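Local structure of chitin oligosaccahride binding protein NagB1 (Paenibacillus sp. FPU-7, 7EHP) at residues A[9-14]-A[247-252]; A[43-48]-A[162-167]; A[223-228]-A[240-245]. The protein binds N,N'-diacetylchitobiose and N,N',N''-triacetylchitotriose as an extracellular solute-binding protein, probably for delivery to a membrane transporter. One frame throughout, in Å; residues are numbered along the deposited sequence.

Contact 1: residues A[9-14]-A[247-252]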
# COMPACT_ATOMS: atom_id res chain seq x y z
N GLN A 9 -5.35 11.68 -3.40
CA GLN A 9 -5.07 12.36 -2.13
C GLN A 9 -6.29 13.19 -1.73
O GLN A 9 -6.32 14.42 -1.82
CB GLN A 9 -3.81 13.22 -2.24
CG GLN A 9 -2.54 12.47 -2.66
CD GLN A 9 -2.37 11.13 -1.95
OE1 GLN A 9 -2.42 11.05 -0.72
NE2 GLN A 9 -2.18 10.06 -2.73
N VAL A 10 -7.34 12.50 -1.28
CA VAL A 10 -8.63 13.16 -1.10
C VAL A 10 -8.99 13.41 0.36
O VAL A 10 -9.87 14.26 0.62
CB VAL A 10 -9.76 12.37 -1.79
CG1 VAL A 10 -9.50 12.29 -3.29
CG2 VAL A 10 -9.91 10.95 -1.15
N ARG A 11 -8.36 12.73 1.31
CA ARG A 11 -8.66 12.91 2.72
C ARG A 11 -8.10 14.23 3.24
O ARG A 11 -7.01 14.65 2.84
CB ARG A 11 -8.07 11.74 3.53
CG ARG A 11 -8.99 10.54 3.57
CD ARG A 11 -8.41 9.40 4.39
NE ARG A 11 -8.07 9.74 5.78
CZ ARG A 11 -7.27 8.97 6.53
NH1 ARG A 11 -6.77 7.86 6.00
NH2 ARG A 11 -6.98 9.31 7.78
N ASP A 12 -8.85 14.89 4.14
CA ASP A 12 -8.32 16.09 4.79
C ASP A 12 -7.02 15.79 5.52
O ASP A 12 -6.12 16.64 5.58
CB ASP A 12 -9.32 16.69 5.78
CG ASP A 12 -10.61 17.16 5.14
OD1 ASP A 12 -10.64 17.52 3.93
OD2 ASP A 12 -11.62 17.15 5.87
N ASP A 13 -6.92 14.60 6.13
CA ASP A 13 -5.70 14.25 6.83
C ASP A 13 -4.47 14.28 5.92
O ASP A 13 -3.36 14.53 6.41
CB ASP A 13 -5.81 12.86 7.48
CG ASP A 13 -6.59 12.88 8.79
OD1 ASP A 13 -6.76 13.97 9.39
OD2 ASP A 13 -7.02 11.79 9.21
N VAL A 14 -4.61 13.99 4.62
CA VAL A 14 -3.44 14.02 3.73
C VAL A 14 -3.37 15.33 2.94
O VAL A 14 -2.84 15.37 1.82
CB VAL A 14 -3.41 12.81 2.76
CG1 VAL A 14 -3.30 11.49 3.54
CG2 VAL A 14 -4.60 12.81 1.78
N SER A 247 1.52 7.29 8.12
CA SER A 247 2.07 8.34 8.96
C SER A 247 1.66 9.73 8.49
O SER A 247 1.67 10.67 9.29
CB SER A 247 3.59 8.21 9.00
OG SER A 247 4.13 8.55 7.74
N ALA A 248 1.26 9.88 7.21
CA ALA A 248 0.73 11.15 6.75
C ALA A 248 -0.52 11.57 7.52
O ALA A 248 -0.92 12.74 7.43
CB ALA A 248 0.42 11.08 5.25
N ALA A 249 -1.12 10.65 8.29
CA ALA A 249 -2.34 10.90 9.04
C ALA A 249 -2.19 10.64 10.53
O ALA A 249 -3.20 10.54 11.24
CB ALA A 249 -3.48 10.05 8.47
N LEU A 250 -0.97 10.56 11.05
CA LEU A 250 -0.76 9.98 12.37
C LEU A 250 -0.20 10.93 13.41
O LEU A 250 -0.70 10.94 14.55
CB LEU A 250 0.16 8.76 12.27
CG LEU A 250 -0.52 7.47 11.85
CD1 LEU A 250 0.46 6.34 11.98
CD2 LEU A 250 -1.76 7.19 12.67
N VAL A 251 0.84 11.71 13.10
CA VAL A 251 1.75 12.15 14.17
C VAL A 251 2.06 13.65 14.16
O VAL A 251 3.23 14.06 14.21
CB VAL A 251 3.03 11.28 14.10
CG1 VAL A 251 3.76 11.41 12.75
CG2 VAL A 251 3.94 11.54 15.27
N ASP A 252 1.03 14.50 14.16
CA ASP A 252 1.32 15.93 14.27
C ASP A 252 0.10 16.70 14.77
O ASP A 252 -1.04 16.28 14.58
CB ASP A 252 1.80 16.52 12.94
CG ASP A 252 2.64 17.78 13.12
OD1 ASP A 252 2.95 18.12 14.29
OD2 ASP A 252 3.00 18.42 12.11
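Arg11, Asp13 and Val14 meet Ala248 and Ala249 at the surface of a periplasmic-binding-protein fold, where the loop leading into helix 15-31 of one lobe faces the turn after strand 237-243 of the other. The contact is small, 166 Å² buried over both sides, and made by van der Waals contact across the gap. Its hub is the methyl of Ala249: Asp13 CB lies 3.8 Å from Ala249 CB, and Arg11 NH2 approaches the same methyl obliquely, at 3.6 Å. The Arg11 chain bends at its third torsion (chi3 57°), which turns the guanidinium back along its own loop to Asp13. There NH2 of Arg11 gives a salt-bridging hydrogen bond to Asp13 OD2, 2.9 Å long, on the lone pair facing away from OD1. Asp13 is gripped further by Arg233 on OD2 and Lys255 on OD1, while Arg11 NH1 binds Gln229 of helix 225-233. With an alanine at Arg11, Asp13 would probably lose one of its charged mates and Gln229 OE1 a donor, opening a gap beside Ala249. The backbones come close without bonding, since Asp13 O and Ala248 O are both acceptors. Beside them Val14 CG1 rests 4.1 Å from Ala248 CB.

Contact 2: residues A[43-48]-A[162-167]. With NAG (2-acetamido-2-deoxy-beta-D-glucopyranose), chain C; NAG (2-acetamido-2-deoxy-beta-D-glucopyranose), chain B.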
# COMPACT_ATOMS: atom_id res chain seq x y z
N GLU A 43 -11.18 8.74 -4.58
CA GLU A 43 -10.80 7.84 -3.50
C GLU A 43 -10.06 6.63 -4.04
O GLU A 43 -10.45 6.06 -5.06
CB GLU A 43 -12.04 7.39 -2.72
CG GLU A 43 -11.66 6.68 -1.42
CD GLU A 43 -12.88 6.12 -0.69
OE1 GLU A 43 -13.78 5.60 -1.36
OE2 GLU A 43 -12.92 6.21 0.55
N ASP A 44 -9.00 6.24 -3.31
CA ASP A 44 -8.07 5.20 -3.72
C ASP A 44 -8.72 3.96 -4.33
O ASP A 44 -8.45 3.61 -5.48
CB ASP A 44 -7.17 4.80 -2.53
CG ASP A 44 -7.96 4.40 -1.26
OD1 ASP A 44 -9.19 4.17 -1.30
OD2 ASP A 44 -7.32 4.31 -0.19
N LYS A 45 -9.56 3.26 -3.55
CA LYS A 45 -10.17 2.03 -4.05
C LYS A 45 -11.12 2.31 -5.20
O LYS A 45 -11.29 1.45 -6.08
CB LYS A 45 -10.92 1.32 -2.91
CG LYS A 45 -12.15 2.07 -2.39
CD LYS A 45 -12.83 1.30 -1.26
CE LYS A 45 -14.24 1.83 -1.04
NZ LYS A 45 -15.00 1.06 -0.01
N VAL A 46 -11.78 3.47 -5.21
CA VAL A 46 -12.64 3.80 -6.34
C VAL A 46 -11.80 4.01 -7.60
O VAL A 46 -12.10 3.46 -8.66
CB VAL A 46 -13.51 5.03 -6.02
CG1 VAL A 46 -14.24 5.49 -7.28
CG2 VAL A 46 -14.47 4.74 -4.87
N ASN A 47 -10.73 4.81 -7.49
CA ASN A 47 -9.86 5.04 -8.63
C ASN A 47 -9.30 3.73 -9.17
O ASN A 47 -9.41 3.42 -10.36
CB ASN A 47 -8.72 5.96 -8.24
CG ASN A 47 -7.84 6.32 -9.43
OD1 ASN A 47 -8.35 6.77 -10.44
ND2 ASN A 47 -6.53 6.07 -9.33
N ARG A 48 -8.69 2.94 -8.28
CA ARG A 48 -7.87 1.82 -8.73
C ARG A 48 -8.72 0.66 -9.22
O ARG A 48 -8.38 0.03 -10.23
CB ARG A 48 -6.96 1.35 -7.60
CG ARG A 48 -5.97 0.30 -8.07
CD ARG A 48 -5.18 -0.28 -6.92
NE ARG A 48 -4.24 -1.29 -7.39
CZ ARG A 48 -3.53 -2.08 -6.58
NH1 ARG A 48 -3.67 -1.97 -5.26
NH2 ARG A 48 -2.68 -2.97 -7.09
N SER A 162 -12.63 -2.53 8.34
CA SER A 162 -12.71 -3.40 7.18
C SER A 162 -13.90 -3.12 6.26
O SER A 162 -14.19 -3.94 5.38
CB SER A 162 -12.75 -4.87 7.60
OG SER A 162 -13.90 -5.11 8.41
N SER A 163 -14.58 -1.98 6.40
CA SER A 163 -15.57 -1.60 5.39
C SER A 163 -14.94 -1.47 4.00
O SER A 163 -15.54 -1.87 3.00
CB SER A 163 -16.26 -0.30 5.81
OG SER A 163 -17.32 -0.01 4.93
N ASP A 164 -13.73 -0.91 3.93
CA ASP A 164 -12.97 -0.95 2.69
C ASP A 164 -12.21 -2.28 2.64
O ASP A 164 -11.34 -2.54 3.48
CB ASP A 164 -12.02 0.25 2.60
CG ASP A 164 -12.74 1.57 2.82
OD1 ASP A 164 -13.84 1.74 2.26
OD2 ASP A 164 -12.21 2.45 3.54
N GLY A 165 -12.54 -3.12 1.67
CA GLY A 165 -12.12 -4.50 1.75
C GLY A 165 -10.61 -4.69 1.70
O GLY A 165 -10.08 -5.60 2.33
N TRP A 166 -9.91 -3.83 0.95
CA TRP A 166 -8.47 -4.01 0.78
C TRP A 166 -7.74 -3.88 2.10
O TRP A 166 -6.65 -4.44 2.26
CB TRP A 166 -7.93 -2.98 -0.25
CG TRP A 166 -7.91 -1.58 0.28
CD1 TRP A 166 -8.93 -0.65 0.21
CD2 TRP A 166 -6.83 -0.95 0.97
NE1 TRP A 166 -8.54 0.52 0.82
CE2 TRP A 166 -7.25 0.36 1.29
CE3 TRP A 166 -5.54 -1.35 1.33
CZ2 TRP A 166 -6.42 1.27 1.97
CZ3 TRP A 166 -4.72 -0.45 2.00
CH2 TRP A 166 -5.16 0.84 2.32
N VAL A 167 -8.31 -3.15 3.07
CA VAL A 167 -7.65 -2.95 4.36
C VAL A 167 -7.46 -4.28 5.08
O VAL A 167 -6.43 -4.52 5.72
CB VAL A 167 -8.45 -1.96 5.22
CG1 VAL A 167 -7.79 -1.76 6.56
CG2 VAL A 167 -8.62 -0.62 4.49
C1 NAG C . -2.32 0.79 -1.09
C2 NAG C . -3.28 -0.07 -1.90
C3 NAG C . -3.04 -1.54 -1.62
C4 NAG C . -1.58 -1.88 -1.88
C5 NAG C . -0.67 -0.95 -1.08
C6 NAG C . 0.80 -1.16 -1.37
C7 NAG C . -5.51 0.65 -2.65
C8 NAG C . -6.91 0.97 -2.23
N2 NAG C . -4.68 0.29 -1.66
O3 NAG C . -3.87 -2.33 -2.46
O4 NAG C . -1.30 -3.22 -1.51
O5 NAG C . -0.96 0.42 -1.38
O6 NAG C . 1.09 -1.10 -2.76
O7 NAG C . -5.15 0.72 -3.83
C1 NAG B . -1.37 5.94 -0.93
C2 NAG B . -0.21 4.98 -1.22
C3 NAG B . -0.75 3.62 -1.65
C4 NAG B . -1.85 3.12 -0.71
C5 NAG B . -2.85 4.24 -0.38
C6 NAG B . -3.90 3.88 0.65
C7 NAG B . 1.70 6.35 -1.97
C8 NAG B . 2.54 6.76 -3.14
N2 NAG B . 0.69 5.51 -2.23
O1 NAG B . -0.87 7.18 -0.59
O3 NAG B . 0.34 2.70 -1.73
O4 NAG B . -2.61 2.15 -1.43
O5 NAG B . -2.17 5.41 0.10
O6 NAG B . -4.94 4.86 0.64
O7 NAG B . 1.91 6.78 -0.83
O HOH W 1 -11.48 4.89 2.38
O HOH W 2 -14.97 4.70 2.48
O HOH W 3 -10.37 2.65 0.75
O HOH W 4 -14.67 -2.35 -0.58
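Lys45 and Asp164 form the one salt bridge between 43-48 and 162-167, with Lys45 NZ 2.6 Å from Asp164 OD1. The ammonium meets that oxygen on its anti side, 23° out of the carboxylate plane. Lys45 reaches it because CG lies between the backbone N and carbonyl carbon (chi1 67°) and the chain beyond is extended, crossing the Asp164 side chain at about a right angle. Asp44, next to it, serves the sugar: its OD2 accepts a 2.6 Å hydrogen bond from O6 of the chain B N-acetylglucosamine. Its other oxygen, OD1, accepts a hydrogen bond from a water that in turn accepts one from Trp166 NE1 in the plane of the indole, so the two binding residues are bridged through solvent. Another water lies within hydrogen-bonding reach of both Glu43 OE2 and Asp164 OD2, like charges 4.9 Å apart, and may soften their repulsion. Arg48 NH1 comes 2.8 Å from O3 of the chain C sugar, in the guanidinium plane, and makes a weak bond to O7 of that sugar. The acetamido group of the chain C sugar lies over one indole face: methyl C8, 3.5 Å from Trp166 NE1, makes a CH-pi contact, and N2 lies 3.5 Å above the same face, toward the rim. Val167 CG2 lies 3.6 Å above the opposite face, toward its rim. Such an aromatic platform is characteristic of carbohydrate-binding clefts. Asp72 and Asp354 hold the Arg48 guanidinium by salt bridges, and Phe68 adds a cation-pi contact. Across the cleft, the start of helix 44-58 thus faces the start of helix 165-180; helix 225-233 packs beside the latter, Tyr225 N binding Asp164 OD2 and the Tyr225 ring meeting Trp166 edge-to-face.

Contact 3: residues A[223-228]-A[240-245]. With NAG (2-acetamido-2-deoxy-beta-D-glucopyranose), chain B; NAG (2-acetamido-2-deoxy-beta-D-glucopyranose), chain C.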
# COMPACT_ATOMS: atom_id res chain seq x y z
N GLN A 223 -16.60 0.23 9.65
CA GLN A 223 -15.71 1.39 9.72
C GLN A 223 -14.86 1.50 8.46
O GLN A 223 -14.22 0.53 8.05
CB GLN A 223 -14.82 1.30 10.95
CG GLN A 223 -15.59 1.41 12.24
CD GLN A 223 -14.94 0.61 13.34
OE1 GLN A 223 -13.71 0.61 13.49
NE2 GLN A 223 -15.76 -0.14 14.08
N LYS A 224 -14.84 2.70 7.89
CA LYS A 224 -13.96 3.04 6.77
C LYS A 224 -12.50 3.03 7.22
O LYS A 224 -12.19 3.18 8.40
CB LYS A 224 -14.32 4.43 6.21
CG LYS A 224 -14.32 5.58 7.25
CD LYS A 224 -14.90 6.93 6.70
CE LYS A 224 -15.45 7.87 7.81
NZ LYS A 224 -16.89 7.63 8.20
N TYR A 225 -11.60 2.88 6.24
CA TYR A 225 -10.16 2.80 6.49
C TYR A 225 -9.65 3.81 7.52
O TYR A 225 -8.95 3.43 8.47
CB TYR A 225 -9.43 2.98 5.16
CG TYR A 225 -7.91 3.01 5.25
CD1 TYR A 225 -7.21 2.12 6.07
CD2 TYR A 225 -7.17 3.90 4.47
CE1 TYR A 225 -5.81 2.12 6.12
CE2 TYR A 225 -5.78 3.92 4.51
CZ TYR A 225 -5.10 3.04 5.33
OH TYR A 225 -3.72 3.08 5.35
N ALA A 226 -9.98 5.09 7.35
CA ALA A 226 -9.45 6.13 8.24
C ALA A 226 -9.77 5.88 9.71
O ALA A 226 -9.05 6.39 10.58
CB ALA A 226 -10.00 7.50 7.85
N GLU A 227 -10.83 5.14 10.01
CA GLU A 227 -11.24 4.96 11.40
C GLU A 227 -10.23 4.13 12.20
O GLU A 227 -10.06 4.35 13.40
CB GLU A 227 -12.64 4.33 11.44
CG GLU A 227 -13.67 5.30 10.89
CD GLU A 227 -15.11 4.88 11.10
OE1 GLU A 227 -15.57 4.88 12.25
OE2 GLU A 227 -15.78 4.57 10.09
N GLN A 228 -9.54 3.19 11.55
CA GLN A 228 -8.48 2.49 12.28
C GLN A 228 -7.34 3.43 12.64
O GLN A 228 -6.74 3.30 13.71
CB GLN A 228 -7.99 1.29 11.47
CG GLN A 228 -6.98 1.54 10.37
CD GLN A 228 -6.30 0.24 9.95
OE1 GLN A 228 -6.93 -0.82 9.97
NE2 GLN A 228 -5.03 0.32 9.54
N MET A 240 -1.59 -1.16 15.33
CA MET A 240 -2.33 -1.01 14.08
C MET A 240 -1.44 -1.52 12.96
O MET A 240 -0.36 -0.95 12.75
CB MET A 240 -2.69 0.45 13.82
CG MET A 240 -3.33 0.68 12.46
SD MET A 240 -3.83 2.39 12.28
CE MET A 240 -2.26 3.16 11.85
N PHE A 241 -1.89 -2.54 12.22
CA PHE A 241 -1.17 -2.96 11.03
C PHE A 241 -1.56 -2.04 9.87
O PHE A 241 -2.74 -1.89 9.56
CB PHE A 241 -1.48 -4.43 10.69
CG PHE A 241 -0.58 -5.02 9.64
CD1 PHE A 241 -0.77 -4.72 8.30
CD2 PHE A 241 0.44 -5.90 9.98
CE1 PHE A 241 0.07 -5.26 7.32
CE2 PHE A 241 1.29 -6.45 8.99
CZ PHE A 241 1.09 -6.12 7.67
N ASP A 242 -0.56 -1.44 9.22
CA ASP A 242 -0.83 -0.45 8.19
C ASP A 242 0.42 -0.24 7.35
O ASP A 242 1.50 -0.76 7.66
CB ASP A 242 -1.30 0.88 8.81
CG ASP A 242 -2.27 1.63 7.93
OD1 ASP A 242 -2.28 1.37 6.71
OD2 ASP A 242 -3.04 2.49 8.46
N GLY A 243 0.26 0.52 6.28
CA GLY A 243 1.39 0.89 5.46
C GLY A 243 2.08 2.14 5.95
O GLY A 243 1.49 2.95 6.67
N SER A 244 3.33 2.31 5.52
CA SER A 244 4.11 3.49 5.91
C SER A 244 3.44 4.80 5.49
O SER A 244 3.65 5.83 6.14
CB SER A 244 5.51 3.41 5.30
OG SER A 244 5.40 3.15 3.92
N TRP A 245 2.63 4.78 4.42
CA TRP A 245 1.94 5.99 3.98
C TRP A 245 0.98 6.52 5.04
O TRP A 245 0.55 7.68 4.95
CB TRP A 245 1.15 5.72 2.68
CG TRP A 245 0.10 4.66 2.89
CD1 TRP A 245 -1.14 4.82 3.47
CD2 TRP A 245 0.22 3.27 2.58
NE1 TRP A 245 -1.79 3.61 3.52
CE2 TRP A 245 -0.98 2.64 2.97
CE3 TRP A 245 1.24 2.49 2.01
CZ2 TRP A 245 -1.19 1.28 2.80
CZ3 TRP A 245 1.02 1.14 1.84
CH2 TRP A 245 -0.18 0.54 2.24
C1 NAG B . -1.37 5.94 -0.93
C2 NAG B . -0.21 4.98 -1.22
C3 NAG B . -0.75 3.62 -1.65
C4 NAG B . -1.85 3.12 -0.71
C5 NAG B . -2.85 4.24 -0.38
C6 NAG B . -3.90 3.88 0.65
C7 NAG B . 1.70 6.35 -1.97
C8 NAG B . 2.54 6.76 -3.14
N2 NAG B . 0.69 5.51 -2.23
O1 NAG B . -0.87 7.18 -0.59
O3 NAG B . 0.34 2.70 -1.73
O4 NAG B . -2.61 2.15 -1.43
O5 NAG B . -2.17 5.41 0.10
O6 NAG B . -4.94 4.86 0.64
O7 NAG B . 1.91 6.78 -0.83
C1 NAG C . -2.32 0.79 -1.09
C2 NAG C . -3.28 -0.07 -1.90
C3 NAG C . -3.04 -1.54 -1.62
C4 NAG C . -1.58 -1.88 -1.88
C5 NAG C . -0.67 -0.95 -1.08
C6 NAG C . 0.80 -1.16 -1.37
C7 NAG C . -5.51 0.65 -2.65
C8 NAG C . -6.91 0.97 -2.23
N2 NAG C . -4.68 0.29 -1.66
O3 NAG C . -3.87 -2.33 -2.46
O4 NAG C . -1.30 -3.22 -1.51
O5 NAG C . -0.96 0.42 -1.38
O6 NAG C . 1.09 -1.10 -2.76
O7 NAG C . -5.15 0.72 -3.83
O HOH W 5 -5.18 -3.11 9.67
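Gln228 and Met240 mark the closest backbone approach, CA to CA 7.3 Å, between the first turn of helix 225-233 and the end of strand 237-243, which passes into a 3-10 turn at 244-245. At that spacing side chains do the bonding, centred on the buried Asp242. With chi1 at 176° the Tyr225 ring is swung so that its hydroxyl end reaches Asp242. Its OH donates to the syn lone pair of Asp242 OD1 over 2.6 Å, with ring and carboxylate planes 70° apart. The same OH accepts from Trp245 NE1 at 2.7 Å, so the hydroxyl links carboxylate and indole, which is likely to limit the indole's rotation. Asp242 OD1 is gripped again by Gly243 N. Gln228 NE2 gives a 3.2 Å bond to Phe241 O and a weak one of 3.1 Å to Asp242 OD2, while a water links Gln228 OE1 to Phe241 O. The Gln228 side chain crosses that of Met240 at about a right angle, NE2 against CG at 3.4 Å, with Met240 SD near Gln228 O. The Tyr225 bond is consistent with a second-shell role in setting Trp245, whose ring centre lies 3.8 Å below C4 of the chain B N-acetylglucosamine. Gly243 CA lies 3.5 Å above the opposite face, toward its rim; a CB would clash with Trp245 CH2. The strand pairs with strand 109-125 through Met240 and Asp242, and helix 165-180 packs on both segments through Val167 and Met170.

From the N terminus, the chain leaves strand 3-7 through 9-14, and the loop opened there is not closed until 247-252, so contact 1 spans both others. Within it, helix 44-58 opens contact 2, which closes 114 residues later at helix 165-180. Contact 3 then follows in series as a short closure from helix 225-233 to strand 237-243. Nothing crosses. Contacts 1 and 2 bridge the lobes at different places along the cleft, with centres 16 Å apart, whereas contact 3 braces one lobe internally. Direct links join them: Ser163 N lies 3.0 Å from Gln223 O, and Arg11 CZ packs 3.4 Å from Ala226 CB. Between contacts 1 and 2, Val10 CG2 packs 4.0 Å from Glu43 CA.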